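Local coordinates for uncharacterized protein (Pectobacterium carotovorum, PDB 2PH0) that probably carries haem in the cytosol as a member of the ChuX/HutX family of haem-utilisation proteins, at residues 26-29 / 30-34; 33-37 / 38-42; 49-52 / 53-57; 7-10 / 11-15. All blocks are in the same frame, centred on the assembly; numbering follows the deposited sequence.

Contact 1: residues 26-29 / 30-34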
# COMPACT_ATOMS: atom_id res chain seq x y z
N THR B 26 -20.57 3.40 -5.43
CA THR B 26 -20.00 2.67 -6.55
C THR B 26 -18.48 2.60 -6.38
O THR B 26 -17.94 3.09 -5.39
CB THR B 26 -20.35 3.35 -7.88
OG1 THR B 26 -19.90 2.54 -8.96
CG2 THR B 26 -19.69 4.73 -7.96
N SER B 27 -17.80 2.00 -7.35
CA SER B 27 -16.35 1.86 -7.29
C SER B 27 -15.62 3.12 -7.74
O SER B 27 -16.22 4.03 -8.34
CB SER B 27 -15.90 0.68 -8.15
OG SER B 27 -16.13 0.95 -9.53
N LEU B 28 -14.32 3.17 -7.45
CA LEU B 28 -13.49 4.29 -7.85
C LEU B 28 -13.39 4.30 -9.38
O LEU B 28 -13.38 5.37 -10.00
CB LEU B 28 -12.08 4.14 -7.25
CG LEU B 28 -11.25 5.40 -6.99
CD1 LEU B 28 -9.78 5.01 -6.84
CD2 LEU B 28 -11.40 6.40 -8.11
N PHE B 29 -13.32 3.12 -9.99
CA PHE B 29 -13.22 3.09 -11.45
C PHE B 29 -14.47 3.67 -12.10
O PHE B 29 -14.38 4.33 -13.14
CB PHE B 29 -13.01 1.67 -11.98
CG PHE B 29 -12.86 1.63 -13.49
CD1 PHE B 29 -11.76 2.22 -14.10
CD2 PHE B 29 -13.84 1.03 -14.28
CE1 PHE B 29 -11.64 2.22 -15.49
CE2 PHE B 29 -13.72 1.03 -15.67
CZ PHE B 29 -12.62 1.63 -16.28
N ALA B 30 -15.62 3.41 -11.50
CA ALA B 30 -16.88 3.92 -12.04
C ALA B 30 -16.82 5.45 -12.10
O ALA B 30 -17.22 6.06 -13.10
CB ALA B 30 -18.05 3.47 -11.16
N VAL B 31 -16.30 6.06 -11.04
CA VAL B 31 -16.17 7.51 -10.99
C VAL B 31 -15.18 8.00 -12.04
O VAL B 31 -15.46 8.95 -12.77
CB VAL B 31 -15.69 7.97 -9.59
CG1 VAL B 31 -15.53 9.47 -9.56
CG2 VAL B 31 -16.69 7.53 -8.54
N VAL B 32 -14.02 7.35 -12.13
CA VAL B 32 -12.99 7.76 -13.10
C VAL B 32 -13.46 7.63 -14.54
O VAL B 32 -13.17 8.49 -15.38
CB VAL B 32 -11.71 6.93 -12.88
CG1 VAL B 32 -10.70 7.19 -13.98
CG2 VAL B 32 -11.12 7.30 -11.52
N GLU B 33 -14.20 6.57 -14.81
CA GLU B 33 -14.75 6.28 -16.13
C GLU B 33 -15.75 7.36 -16.55
O GLU B 33 -16.00 7.56 -17.74
CB GLU B 33 -15.44 4.91 -16.07
CG GLU B 33 -16.10 4.43 -17.33
CD GLU B 33 -16.58 2.99 -17.19
OE1 GLU B 33 -17.42 2.73 -16.29
OE2 GLU B 33 -16.11 2.13 -17.96
N ALA B 34 -16.30 8.05 -15.56
CA ALA B 34 -17.28 9.10 -15.80
C ALA B 34 -16.68 10.50 -15.89
O ALA B 34 -17.39 11.47 -16.15
CB ALA B 34 -18.34 9.07 -14.71

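Contact 2: residues 33-37 / 38-42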
# COMPACT_ATOMS: atom_id res chain seq x y z
N GLU B 33 -14.20 6.57 -14.81
CA GLU B 33 -14.75 6.28 -16.13
C GLU B 33 -15.75 7.36 -16.55
O GLU B 33 -16.00 7.56 -17.74
CB GLU B 33 -15.44 4.91 -16.07
CG GLU B 33 -16.10 4.43 -17.33
CD GLU B 33 -16.58 2.99 -17.19
OE1 GLU B 33 -17.42 2.73 -16.29
OE2 GLU B 33 -16.11 2.13 -17.96
N ALA B 34 -16.30 8.05 -15.56
CA ALA B 34 -17.28 9.10 -15.80
C ALA B 34 -16.68 10.50 -15.89
O ALA B 34 -17.39 11.47 -16.15
CB ALA B 34 -18.34 9.07 -14.71
N LEU B 35 -15.37 10.62 -15.66
CA LEU B 35 -14.73 11.93 -15.73
C LEU B 35 -14.73 12.50 -17.13
O LEU B 35 -14.81 11.76 -18.11
CB LEU B 35 -13.27 11.85 -15.27
CG LEU B 35 -12.97 11.70 -13.78
CD1 LEU B 35 -11.56 11.15 -13.59
CD2 LEU B 35 -13.15 13.05 -13.09
N PRO B 36 -14.68 13.84 -17.24
CA PRO B 36 -14.66 14.49 -18.55
C PRO B 36 -13.41 13.98 -19.27
O PRO B 36 -12.36 13.84 -18.64
CB PRO B 36 -14.53 15.96 -18.19
CG PRO B 36 -15.34 16.05 -16.93
CD PRO B 36 -14.87 14.82 -16.16
N THR B 37 -13.50 13.70 -20.56
CA THR B 37 -12.33 13.19 -21.26
C THR B 37 -11.17 14.16 -21.28
O THR B 37 -10.03 13.76 -21.50
CB THR B 37 -12.65 12.79 -22.72
OG1 THR B 37 -13.13 13.93 -23.44
CG2 THR B 37 -13.68 11.68 -22.76
N ALA B 38 -11.45 15.44 -21.03
CA ALA B 38 -10.38 16.43 -21.02
C ALA B 38 -9.54 16.22 -19.77
O ALA B 38 -8.44 16.75 -19.66
CB ALA B 38 -10.98 17.84 -21.00
N GLN B 39 -10.05 15.44 -18.82
CA GLN B 39 -9.34 15.20 -17.58
C GLN B 39 -8.91 13.75 -17.41
O GLN B 39 -8.17 13.41 -16.48
CB GLN B 39 -10.22 15.58 -16.39
CG GLN B 39 -10.53 17.05 -16.25
CD GLN B 39 -11.73 17.30 -15.36
OE1 GLN B 39 -11.92 16.63 -14.35
NE2 GLN B 39 -12.55 18.28 -15.72
N CYS B 40 -9.38 12.89 -18.30
CA CYS B 40 -9.06 11.47 -18.18
C CYS B 40 -8.95 10.68 -19.47
O CYS B 40 -9.76 10.83 -20.39
CB CYS B 40 -10.09 10.82 -17.25
SG CYS B 40 -9.84 9.05 -16.93
N THR B 41 -7.91 9.86 -19.52
CA THR B 41 -7.63 8.97 -20.64
C THR B 41 -7.55 7.58 -20.01
O THR B 41 -6.77 7.37 -19.08
CB THR B 41 -6.29 9.29 -21.30
OG1 THR B 41 -6.26 10.66 -21.68
CG2 THR B 41 -6.09 8.42 -22.53
N LEU B 42 -8.35 6.64 -20.51
CA LEU B 42 -8.37 5.28 -19.98
C LEU B 42 -7.63 4.28 -20.88
O LEU B 42 -7.55 4.46 -22.09
CB LEU B 42 -9.81 4.82 -19.80
CG LEU B 42 -10.68 5.69 -18.89
CD1 LEU B 42 -12.14 5.32 -19.07
CD2 LEU B 42 -10.25 5.53 -17.44
O HOH W 1 -8.78 11.77 -22.99

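Contact 3: residues 49-52 / 53-57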
# COMPACT_ATOMS: atom_id res chain seq x y z
N ASP B 49 2.80 -3.27 -18.31
CA ASP B 49 4.25 -3.27 -18.42
C ASP B 49 4.78 -2.07 -19.19
O ASP B 49 5.82 -1.49 -18.84
CB ASP B 49 4.73 -4.56 -19.08
CG ASP B 49 4.22 -5.79 -18.36
OD1 ASP B 49 4.23 -5.79 -17.11
OD2 ASP B 49 3.81 -6.76 -19.04
N GLN B 50 4.08 -1.71 -20.26
CA GLN B 50 4.47 -0.57 -21.08
C GLN B 50 4.42 0.68 -20.22
O GLN B 50 5.34 1.50 -20.22
CB GLN B 50 3.50 -0.43 -22.25
CG GLN B 50 3.88 0.63 -23.26
CD GLN B 50 2.87 0.74 -24.38
OE1 GLN B 50 2.46 -0.27 -24.95
NE2 GLN B 50 2.46 1.96 -24.69
N VAL B 51 3.33 0.82 -19.47
CA VAL B 51 3.14 1.97 -18.60
C VAL B 51 4.15 2.04 -17.46
O VAL B 51 4.79 3.06 -17.25
CB VAL B 51 1.70 1.96 -18.02
CG1 VAL B 51 1.56 3.01 -16.90
CG2 VAL B 51 0.71 2.23 -19.14
N TRP B 52 4.32 0.94 -16.73
CA TRP B 52 5.25 0.93 -15.62
C TRP B 52 6.70 1.20 -16.04
O TRP B 52 7.38 2.02 -15.43
CB TRP B 52 5.17 -0.40 -14.87
CG TRP B 52 5.99 -0.42 -13.62
CD1 TRP B 52 7.34 -0.64 -13.53
CD2 TRP B 52 5.53 -0.18 -12.29
NE1 TRP B 52 7.74 -0.54 -12.22
CE2 TRP B 52 6.65 -0.25 -11.44
CE3 TRP B 52 4.28 0.11 -11.73
CZ2 TRP B 52 6.56 -0.06 -10.05
CZ3 TRP B 52 4.19 0.30 -10.36
CH2 TRP B 52 5.32 0.22 -9.53
N ASP B 53 7.16 0.52 -17.08
CA ASP B 53 8.53 0.71 -17.56
C ASP B 53 8.80 2.17 -17.91
O ASP B 53 9.86 2.70 -17.60
CB ASP B 53 8.81 -0.18 -18.78
CG ASP B 53 8.98 -1.64 -18.41
OD1 ASP B 53 9.77 -1.93 -17.49
OD2 ASP B 53 8.33 -2.50 -19.04
N THR B 54 7.82 2.80 -18.55
CA THR B 54 7.95 4.20 -18.94
C THR B 54 8.05 5.13 -17.73
O THR B 54 8.96 5.96 -17.65
CB THR B 54 6.76 4.64 -19.81
OG1 THR B 54 6.66 3.77 -20.94
CG2 THR B 54 6.95 6.07 -20.30
N ILE B 55 7.12 4.99 -16.79
CA ILE B 55 7.14 5.85 -15.61
C ILE B 55 8.46 5.67 -14.87
O ILE B 55 9.00 6.61 -14.29
CB ILE B 55 5.95 5.55 -14.66
CG1 ILE B 55 4.63 5.72 -15.40
CG2 ILE B 55 5.99 6.51 -13.46
CD1 ILE B 55 3.41 5.21 -14.63
N ALA B 56 9.01 4.46 -14.95
CA ALA B 56 10.27 4.15 -14.28
C ALA B 56 11.44 4.98 -14.82
O ALA B 56 12.55 4.90 -14.31
CB ALA B 56 10.58 2.67 -14.41
N THR B 57 11.18 5.78 -15.85
CA THR B 57 12.22 6.62 -16.45
C THR B 57 11.94 8.11 -16.23
O THR B 57 12.69 8.96 -16.71
CB THR B 57 12.33 6.40 -17.99
OG1 THR B 57 11.16 6.91 -18.64
CG2 THR B 57 12.46 4.93 -18.31

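Contact 4: residues 7-10 / 11-15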
# COMPACT_ATOMS: atom_id res chain seq x y z
N GLU B 7 -23.00 14.60 -13.91
CA GLU B 7 -23.19 16.04 -13.71
C GLU B 7 -22.28 16.58 -12.62
O GLU B 7 -21.78 17.70 -12.71
CB GLU B 7 -24.65 16.32 -13.36
CG GLU B 7 -25.63 15.96 -14.47
CD GLU B 7 -27.07 16.17 -14.07
OE1 GLU B 7 -27.44 15.72 -12.96
OE2 GLU B 7 -27.83 16.78 -14.85
N LEU B 8 -22.07 15.79 -11.57
CA LEU B 8 -21.22 16.22 -10.48
C LEU B 8 -19.78 16.40 -10.95
O LEU B 8 -19.12 17.39 -10.63
CB LEU B 8 -21.25 15.21 -9.33
CG LEU B 8 -20.20 15.48 -8.24
CD1 LEU B 8 -20.47 16.84 -7.60
CD2 LEU B 8 -20.23 14.38 -7.20
N LEU B 9 -19.29 15.42 -11.71
CA LEU B 9 -17.91 15.48 -12.18
C LEU B 9 -17.63 16.63 -13.13
O LEU B 9 -16.52 17.15 -13.17
CB LEU B 9 -17.52 14.14 -12.81
CG LEU B 9 -17.55 12.98 -11.81
CD1 LEU B 9 -17.22 11.67 -12.51
CD2 LEU B 9 -16.57 13.26 -10.69
N ALA B 10 -18.65 17.04 -13.88
CA ALA B 10 -18.48 18.15 -14.82
C ALA B 10 -18.35 19.49 -14.09
O ALA B 10 -17.94 20.49 -14.70
CB ALA B 10 -19.65 18.18 -15.78
N THR B 11 -18.70 19.53 -12.81
CA THR B 11 -18.59 20.75 -12.03
C THR B 11 -17.17 20.82 -11.47
O THR B 11 -16.83 21.73 -10.72
CB THR B 11 -19.59 20.79 -10.85
OG1 THR B 11 -19.24 19.79 -9.89
CG2 THR B 11 -21.00 20.55 -11.35
N ASN B 12 -16.37 19.83 -11.84
CA ASN B 12 -14.98 19.74 -11.41
C ASN B 12 -14.76 19.81 -9.91
O ASN B 12 -14.17 20.77 -9.40
CB ASN B 12 -14.15 20.83 -12.09
CG ASN B 12 -14.29 20.83 -13.59
OD1 ASN B 12 -14.19 19.78 -14.23
ND2 ASN B 12 -14.52 22.00 -14.17
N PRO B 13 -15.22 18.79 -9.16
CA PRO B 13 -15.02 18.81 -7.71
C PRO B 13 -13.53 18.63 -7.40
O PRO B 13 -12.82 17.96 -8.15
CB PRO B 13 -15.87 17.63 -7.24
CG PRO B 13 -15.74 16.67 -8.37
CD PRO B 13 -15.89 17.55 -9.59
N ASP B 14 -13.06 19.24 -6.32
CA ASP B 14 -11.65 19.15 -5.96
C ASP B 14 -11.34 18.29 -4.73
O ASP B 14 -10.27 18.42 -4.14
CB ASP B 14 -11.06 20.54 -5.75
CG ASP B 14 -11.89 21.39 -4.82
OD1 ASP B 14 -12.30 20.89 -3.75
OD2 ASP B 14 -12.14 22.57 -5.15
N GLY B 15 -12.28 17.43 -4.35
CA GLY B 15 -12.06 16.56 -3.21
C GLY B 15 -11.47 15.27 -3.75
O GLY B 15 -11.01 15.24 -4.88

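Contact 1: residues 26-29 / 30-34
Ser27 and Ala30 meet at the first turn of helix 28-33, where the serine hydroxyl takes the place of a missing backbone acceptor. Ser27 OG lies 3.2 Å from Ala30 N, and the N-H...O angle of 152° supports a capping hydrogen bond. A chi1 of 67° sets OG between the serine's own backbone N and carbonyl carbon, from where it can turn back over the helix start. The methyl of Ala30 is also approached by Thr26, whose OG1 comes to 3.0 Å of Ala30 CB, a tight polar-to-methyl contact.

This is an N-cap: Ser27 precedes the first helical residue, and the i to i+4 series opens on Ser27 O with a weak bond from Val31 N. It firms up at the next two carbonyls, where Val32 N reaches Leu28 O at 3.0 Å, within the carbonyl plane, and Glu33 N reaches Phe29 O at 2.8 Å.

Along the flanks, Leu28 CD2 packs on Val32 CG2 at 3.5 Å. The Phe29 ring and the Glu33 side chain run obliquely past one another. Glu33 CB sits over one ring face, displaced toward the rim, while OE2 approaches Phe29 CE2 at 3.5 Å with the carboxylate and ring planes 57° apart.

Further out, His107 stacks on the Phe29 ring and Phe126 meets it edge-to-face. Val32 is buried against Cys40 and Leu42 of strand 40-44 and against Ala109 and Ile111 of strand 107-115, while Val31 faces Ile20 and Ala21 of helix 17-23 together with Leu9 of helix 5-10.

Contact 2: residues 33-37 / 38-42
Between Pro36 and Cys40 the backbone folds tightly back before it enters strand 40-44. Gln39 N donates to Pro36 O at 2.8 Å with an N-H...O angle of 156°, although the donor stands 49° out of the carbonyl plane. Thr37 and Ala38 both have the phi/psi values of a type I beta turn, which identifies Pro36-Gln39 as one. A weak bond follows from Cys40 N to Thr37 O. That carbonyl also accepts from a water at 2.8 Å, and the same water is hydrogen-bonded to Thr41 OG1, bridging the turn to the strand.

Among the side chains, Gln39 lies obliquely across the Pro36 ring. Its chi1 of -67° turns CG to the side of the backbone N, and the extended chain then brings NE2 to 3.8 Å from Pro36 CG and OE1 to 3.9 Å from Pro36 CD, so the amide rests on the ring methylenes. The polar grip on NE2 comes from elsewhere: Asn12 OD1 accepts a hydrogen bond from it.

Leu35 turns inward instead, with its CB 3.9 Å from Cys40 CB and its CD1 also on that atom; Ile111 of strand 107-115 touches the same leucine. Beyond the turn, Leu42 CD1 reaches back to Glu33 CA at 4.0 Å, a loose apolar contact between the strand and the end region of helix 28-33.

Gln39 and Thr41 pair through their backbones with Glu112 and Phe110, so the segment ends as a helix-to-strand connection in which a type I turn feeds what is, within this chain, an edge strand of the six-stranded antiparallel sheet.

Contact 3: residues 49-52 / 53-57
Two side-chain oxygens, Thr54 OG1 and Asp53 OD2, turn back onto carbonyls of the preceding helical turn, with opposite electrostatics. Thr54 OG1 donates to Gln50 O at 2.7 Å; its chi1 of -56° places the hydroxyl beside the threonine's own backbone N. Thr54 N donates to the same oxygen at 3.3 Å, and the two donors arrive from opposite faces of the carbonyl plane. Asp53 OD2, by contrast, stands 2.7 Å from Asp49 O; two acceptors this close are probably unfavourable, and no hydrogen bond joins them.

Backbone bonds continue the helix from Asp53 N to Asp49 O and from Ile55 N to Val51 O, the latter nearly straight at 172°. Ala56 N closes the run on Trp52 O.

Apolar packing is carried by Val51 and Ile55, which lie side by side pointing the same way, Val51 CG1 to Ile55 CD1 at 3.7 Å. Phe125 and Val123 of strand 118-126 receive them. Trp52 is anchored elsewhere, through NE1 to Pro79 O and edge-to-face with Phe88, and Asp49 OD1 bonds His83.

Together these residues make up nearly the whole of the short amphipathic helix 48-55, its Val51-Ile55 face laid on the antiparallel sheet.

Contact 4: residues 7-10 / 11-15
The C-terminal end of helix 5-10 is closed here by a threonine that bonds back to the last turn and by a proline just beyond it. Leu8 O accepts two bonds from Thr11. The hydroxyl OG1 lies 2.5 Å away, in the carbonyl plane and on a lone pair, while Thr11 N, at 3.1 Å, comes from above the plane, 60° out of it. With chi1 at 67°, OG1 is held between the threonine's own backbone N and carbonyl carbon and faces the carbonyl. The methyl CG2 meanwhile comes to 3.3 Å from Glu7 O.

Asn12 N bonds to Leu9 O at 3.0 Å, again an i to i+3 bond from well above the plane. Asn12 then leaves helical geometry with a positive phi of 53°. Pro13, which has no N-H to offer, brings CD to 3.4 Å from Leu8 O and sets its CG 4.2 Å from Leu9 CD2.

Ile20 of helix 17-23 receives Leu8, Leu9 and Pro13 together, and Arg113 NH2 bonds the carbonyl oxygens of Pro13 and Gly15. Such tightened i to i+3 bonds, a positive-phi residue and a following proline are typical of a helix C-terminus passing into a loop.

Contacts 1, 2 and 4 gather on one side of the chain, whereas contact 3 touches none of them and lies on the opposite side of the chain's centre from contacts 1 and 4, its centre about 24 Å and 30 Å from theirs. Contacts 1 and 2 share Glu33 and Ala34. Contact 4 is the surface member, yet its Leu9 packs against Val31 and Ala34, and a side-chain hydrogen bond joins it to contact 2. The other three are partly buried. Chemistry follows place: a serine caps the helix start in contact 1, a threonine hydroxyl grips a carbonyl within the helix in contact 3 and at the helix end in contact 4, and contact 2 combines a type I turn, apolar packing and a bridging water.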